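Long-range contact in sulfate transporter/antisigma-factor antagonist STAS (Planctomyces limnophilus, PDB 3T6O), which probably acts as an anti-sigma factor antagonist, a regulatory protein of the STAS family: residues 14-20 with 50-56. Residues are numbered along the deposited sequence; the frame is centred on the assembly and turned at random.
Sequences QVTVISF and KVLIDLE
T16 and I18 supply all four backbone hydrogen bonds that join strand 15-19 to strand 50-54, a worked example of how two parallel strands are laced together. T16 N gives to K50 O and T16 O takes from L52 N; I18 repeats the pattern two residues on, its N on L52 O and its O accepting from D54 N at 2.8 Å. K50 O and L52 O also receive CA-H contacts from V15 and V17, and V51 CA approaches T16 O in the same way at 3.4 Å.

Apolar contacts form on both faces. Beside helix 112-118, V15 has CG1 anti to the backbone N (chi1 173°), which carries that methyl forward along the strand onto L52 CB at 3.7 Å, while CG2 meets K50 CB. On the opposite face I18 and I53 lie side by side, I53 CD1 against I18 CG1 at 3.9 Å. These strands are neighbours inside the mixed sheet of the STAS fold, where V17 and S19 bond onward to strand 8-12, and V51 and I53 to strand 83-87.

Beyond the ladder, the F20 ring turns its edge to D54 O, with CD1 3.4 Å away, while CE1 meets I53 CG2 and L55 CD2.

Waters bridge the two segments at both ends. One molecule accepts from F20 N and donates to D54 O and E56 O; another links S19 OG to D54 OD2, 2.6 Å from the latter. The other carboxylate oxygen, D54 OD1, accepts E56 N from above its plane, closing an Asx turn as the strand ends. At the opposite end, a water donates to K50 O, which already holds T16 N, and also bonds T16 OG1.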
ATOM      1  N   GLN A  14      18.002 -20.581  17.487  1.00 24.69           N
ATOM      2  CA  GLN A  14      17.110 -19.501  17.959  1.00 25.17           C
ATOM      3  C   GLN A  14      16.679 -18.534  16.905  1.00 22.92           C
ATOM      4  O   GLN A  14      16.142 -17.483  17.211  1.00 22.97           O
ATOM      5  CB  GLN A  14      17.667 -18.761  19.175  1.00 26.75           C
ATOM      6  CG  GLN A  14      17.968 -19.746  20.246  1.00 31.64           C
ATOM      7  CD  GLN A  14      18.105 -19.149  21.612  1.00 35.83           C
ATOM      8  OE1 GLN A  14      17.173 -18.568  22.156  1.00 40.33           O
ATOM      9  NE2 GLN A  14      19.243 -19.326  22.187  1.00 37.94           N
ATOM     10  N   VAL A  15      16.863 -18.939  15.658  1.00 21.33           N
ATOM     11  CA  VAL A  15      16.464 -18.164  14.522  1.00 19.35           C
ATOM     12  C   VAL A  15      15.454 -18.988  13.734  1.00 19.56           C
ATOM     13  O   VAL A  15      15.617 -20.200  13.612  1.00 19.53           O
ATOM     14  CB  VAL A  15      17.694 -17.810  13.639  1.00 19.48           C
ATOM     15  CG1 VAL A  15      17.254 -17.118  12.320  1.00 16.87           C
ATOM     16  CG2 VAL A  15      18.694 -16.937  14.448  1.00 16.88           C
ATOM     17  N   THR A  16      14.392 -18.333  13.256  1.00 18.62           N
ATOM     18  CA  THR A  16      13.419 -18.968  12.409  1.00 18.94           C
ATOM     19  C   THR A  16      13.921 -18.754  11.006  1.00 17.25           C
ATOM     20  O   THR A  16      14.038 -17.595  10.552  1.00 17.30           O
ATOM     21  CB  THR A  16      12.022 -18.315  12.557  1.00 19.66           C
ATOM     22  OG1 THR A  16      11.520 -18.501  13.890  1.00 22.29           O
ATOM     23  CG2 THR A  16      11.030 -18.918  11.548  1.00 21.29           C
ATOM     24  N   VAL A  17      14.201 -19.834  10.312  1.00 16.33           N
ATOM     25  CA  VAL A  17      14.829 -19.746   9.024  1.00 15.95           C
ATOM     26  C   VAL A  17      13.766 -20.068   8.011  1.00 16.75           C
ATOM     27  O   VAL A  17      13.118 -21.091   8.111  1.00 18.33           O
ATOM     28  CB  VAL A  17      16.025 -20.745   8.869  1.00 16.67           C
ATOM     29  CG1 VAL A  17      16.626 -20.648   7.465  1.00 14.92           C
ATOM     30  CG2 VAL A  17      17.150 -20.491   9.928  1.00 17.54           C
ATOM     31  N   ILE A  18      13.564 -19.179   7.044  1.00 16.47           N
ATOM     32  CA  ILE A  18      12.645 -19.419   5.924  1.00 16.86           C
ATOM     33  C   ILE A  18      13.443 -19.758   4.657  1.00 17.85           C
ATOM     34  O   ILE A  18      14.332 -18.981   4.252  1.00 16.78           O
ATOM     35  CB  ILE A  18      11.840 -18.144   5.605  1.00 17.78           C
ATOM     36  CG1 ILE A  18      11.182 -17.586   6.867  1.00 16.86           C
ATOM     37  CG2 ILE A  18      10.920 -18.335   4.346  1.00 17.51           C
ATOM     38  CD1 ILE A  18      10.180 -18.417   7.525  1.00 18.93           C
ATOM     39  N   SER A  19      13.162 -20.905   4.054  1.00 18.21           N
ATOM     40  CA  SER A  19      13.868 -21.334   2.852  1.00 20.45           C
ATOM     41  C   SER A  19      12.862 -21.706   1.765  1.00 22.57           C
ATOM     42  O   SER A  19      11.685 -22.020   2.061  1.00 22.62           O
ATOM     43  CB  SER A  19      14.721 -22.591   3.151  1.00 21.48           C
ATOM     44  OG  SER A  19      15.405 -22.521   4.400  1.00 23.34           O
ATOM     45  N   PHE A  20      13.361 -21.759   0.537  1.00 23.87           N
ATOM     46  CA  PHE A  20      12.540 -21.985  -0.639  1.00 26.45           C
ATOM     47  C   PHE A  20      12.884 -23.258  -1.402  1.00 29.50           C
ATOM     48  O   PHE A  20      14.009 -23.442  -1.787  1.00 29.28           O
ATOM     49  CB  PHE A  20      12.695 -20.779  -1.565  1.00 25.68           C
ATOM     50  CG  PHE A  20      12.248 -19.519  -0.920  1.00 22.56           C
ATOM     51  CD1 PHE A  20      13.056 -18.885  -0.009  1.00 19.18           C
ATOM     52  CD2 PHE A  20      10.988 -19.028  -1.155  1.00 21.38           C
ATOM     53  CE1 PHE A  20      12.620 -17.781   0.654  1.00 21.16           C
ATOM     54  CE2 PHE A  20      10.540 -17.912  -0.493  1.00 21.83           C
ATOM     55  CZ  PHE A  20      11.350 -17.281   0.405  1.00 21.97           C
ATOM     56  N   LYS A  50      14.082 -13.500  15.927  1.00 21.42           N
ATOM     57  CA  LYS A  50      15.120 -13.418  14.947  1.00 20.88           C
ATOM     58  C   LYS A  50      14.687 -14.287  13.762  1.00 18.82           C
ATOM     59  O   LYS A  50      14.326 -15.471  13.947  1.00 19.30           O
ATOM     60  CB  LYS A  50      16.428 -13.922  15.577  1.00 22.03           C
ATOM     61  CG  LYS A  50      17.021 -12.948  16.588  1.00 25.62           C
ATOM     62  CD  LYS A  50      18.225 -13.499  17.291  1.00 30.66           C
ATOM     63  CE  LYS A  50      18.828 -12.435  18.192  1.00 35.42           C
ATOM     64  NZ  LYS A  50      20.109 -12.841  18.835  1.00 39.46           N
ATOM     65  N   VAL A  51      14.714 -13.697  12.568  1.00 16.85           N
ATOM     66  CA  VAL A  51      14.221 -14.305  11.355  1.00 16.01           C
ATOM     67  C   VAL A  51      15.279 -14.131  10.245  1.00 15.97           C
ATOM     68  O   VAL A  51      15.830 -13.051  10.072  1.00 17.47           O
ATOM     69  CB  VAL A  51      12.825 -13.670  10.937  1.00 16.34           C
ATOM     70  CG1 VAL A  51      12.470 -14.072   9.501  1.00 16.68           C
ATOM     71  CG2 VAL A  51      11.738 -14.106  11.893  1.00 15.04           C
ATOM     72  N   LEU A  52      15.509 -15.189   9.466  1.00 15.94           N
ATOM     73  CA  LEU A  52      16.458 -15.186   8.402  1.00 15.36           C
ATOM     74  C   LEU A  52      15.756 -15.669   7.182  1.00 15.74           C
ATOM     75  O   LEU A  52      15.192 -16.757   7.208  1.00 17.13           O
ATOM     76  CB  LEU A  52      17.602 -16.164   8.738  1.00 15.72           C
ATOM     77  CG  LEU A  52      18.696 -16.336   7.668  1.00 16.27           C
ATOM     78  CD1 LEU A  52      19.389 -14.950   7.361  1.00 13.84           C
ATOM     79  CD2 LEU A  52      19.728 -17.410   8.126  1.00 15.97           C
ATOM     80  N   ILE A  53      15.811 -14.909   6.092  1.00 15.79           N
ATOM     81  CA  ILE A  53      15.194 -15.331   4.843  1.00 16.43           C
ATOM     82  C   ILE A  53      16.342 -15.854   4.000  1.00 17.87           C
ATOM     83  O   ILE A  53      17.196 -15.086   3.513  1.00 17.85           O
ATOM     84  CB  ILE A  53      14.527 -14.158   4.109  1.00 17.14           C
ATOM     85  CG1 ILE A  53      13.679 -13.340   5.088  1.00 17.82           C
ATOM     86  CG2 ILE A  53      13.714 -14.632   2.894  1.00 19.33           C
ATOM     87  CD1 ILE A  53      12.532 -14.095   5.702  1.00 12.46           C
ATOM     88  N   ASP A  54      16.378 -17.159   3.829  1.00 17.27           N
ATOM     89  CA  ASP A  54      17.446 -17.774   3.080  1.00 19.21           C
ATOM     90  C   ASP A  54      17.014 -17.945   1.624  1.00 19.92           C
ATOM     91  O   ASP A  54      16.244 -18.872   1.286  1.00 20.42           O
ATOM     92  CB  ASP A  54      17.832 -19.094   3.716  1.00 18.70           C
ATOM     93  CG  ASP A  54      18.951 -19.842   2.945  1.00 22.49           C
ATOM     94  OD1 ASP A  54      19.441 -19.372   1.895  1.00 21.14           O
ATOM     95  OD2 ASP A  54      19.348 -20.904   3.438  1.00 23.68           O
ATOM     96  N   LEU A  55      17.599 -17.106   0.769  1.00 19.91           N
ATOM     97  CA  LEU A  55      17.149 -16.975  -0.609  1.00 20.65           C
ATOM     98  C   LEU A  55      17.911 -17.857  -1.581  1.00 22.37           C
ATOM     99  O   LEU A  55      17.826 -17.654  -2.792  1.00 22.33           O
ATOM    100  CB  LEU A  55      17.181 -15.502  -1.002  1.00 19.86           C
ATOM    101  CG  LEU A  55      15.986 -14.740  -0.369  1.00 21.46           C
ATOM    102  CD1 LEU A  55      16.134 -13.211  -0.399  1.00 21.31           C
ATOM    103  CD2 LEU A  55      14.619 -15.064  -1.067  1.00 19.57           C
ATOM    104  N   GLU A  56      18.624 -18.872  -1.076  1.00 22.93           N
ATOM    105  CA  GLU A  56      19.420 -19.708  -1.966  1.00 25.43           C
ATOM    106  C   GLU A  56      18.488 -20.415  -2.950  1.00 26.10           C
ATOM    107  O   GLU A  56      17.474 -20.976  -2.562  1.00 26.83           O
ATOM    108  CB  GLU A  56      20.225 -20.767  -1.173  1.00 26.72           C
ATOM    109  CG  GLU A  56      21.225 -21.583  -2.067  1.00 30.86           C
ATOM    110  CD  GLU A  56      22.153 -22.474  -1.229  1.00 36.46           C
ATOM    111  OE1 GLU A  56      21.761 -22.921  -0.128  1.00 37.60           O
ATOM    112  OE2 GLU A  56      23.281 -22.752  -1.675  1.00 45.70           O
TER
HETATM  113  O   HOH W   1      13.787 -16.018  17.742  1.00 33.39           O
HETATM  114  O   HOH W   2      11.839 -16.295  15.303  1.00 33.72           O
HETATM  115  O   HOH W   3      18.155 -22.832   4.729  1.00 29.04           O
HETATM  116  O   HOH W   4      16.166 -21.135  -0.092  1.00 20.80           O
HETATM  117  O   HOH W   5      15.260 -22.446  -3.995  1.00 50.53           O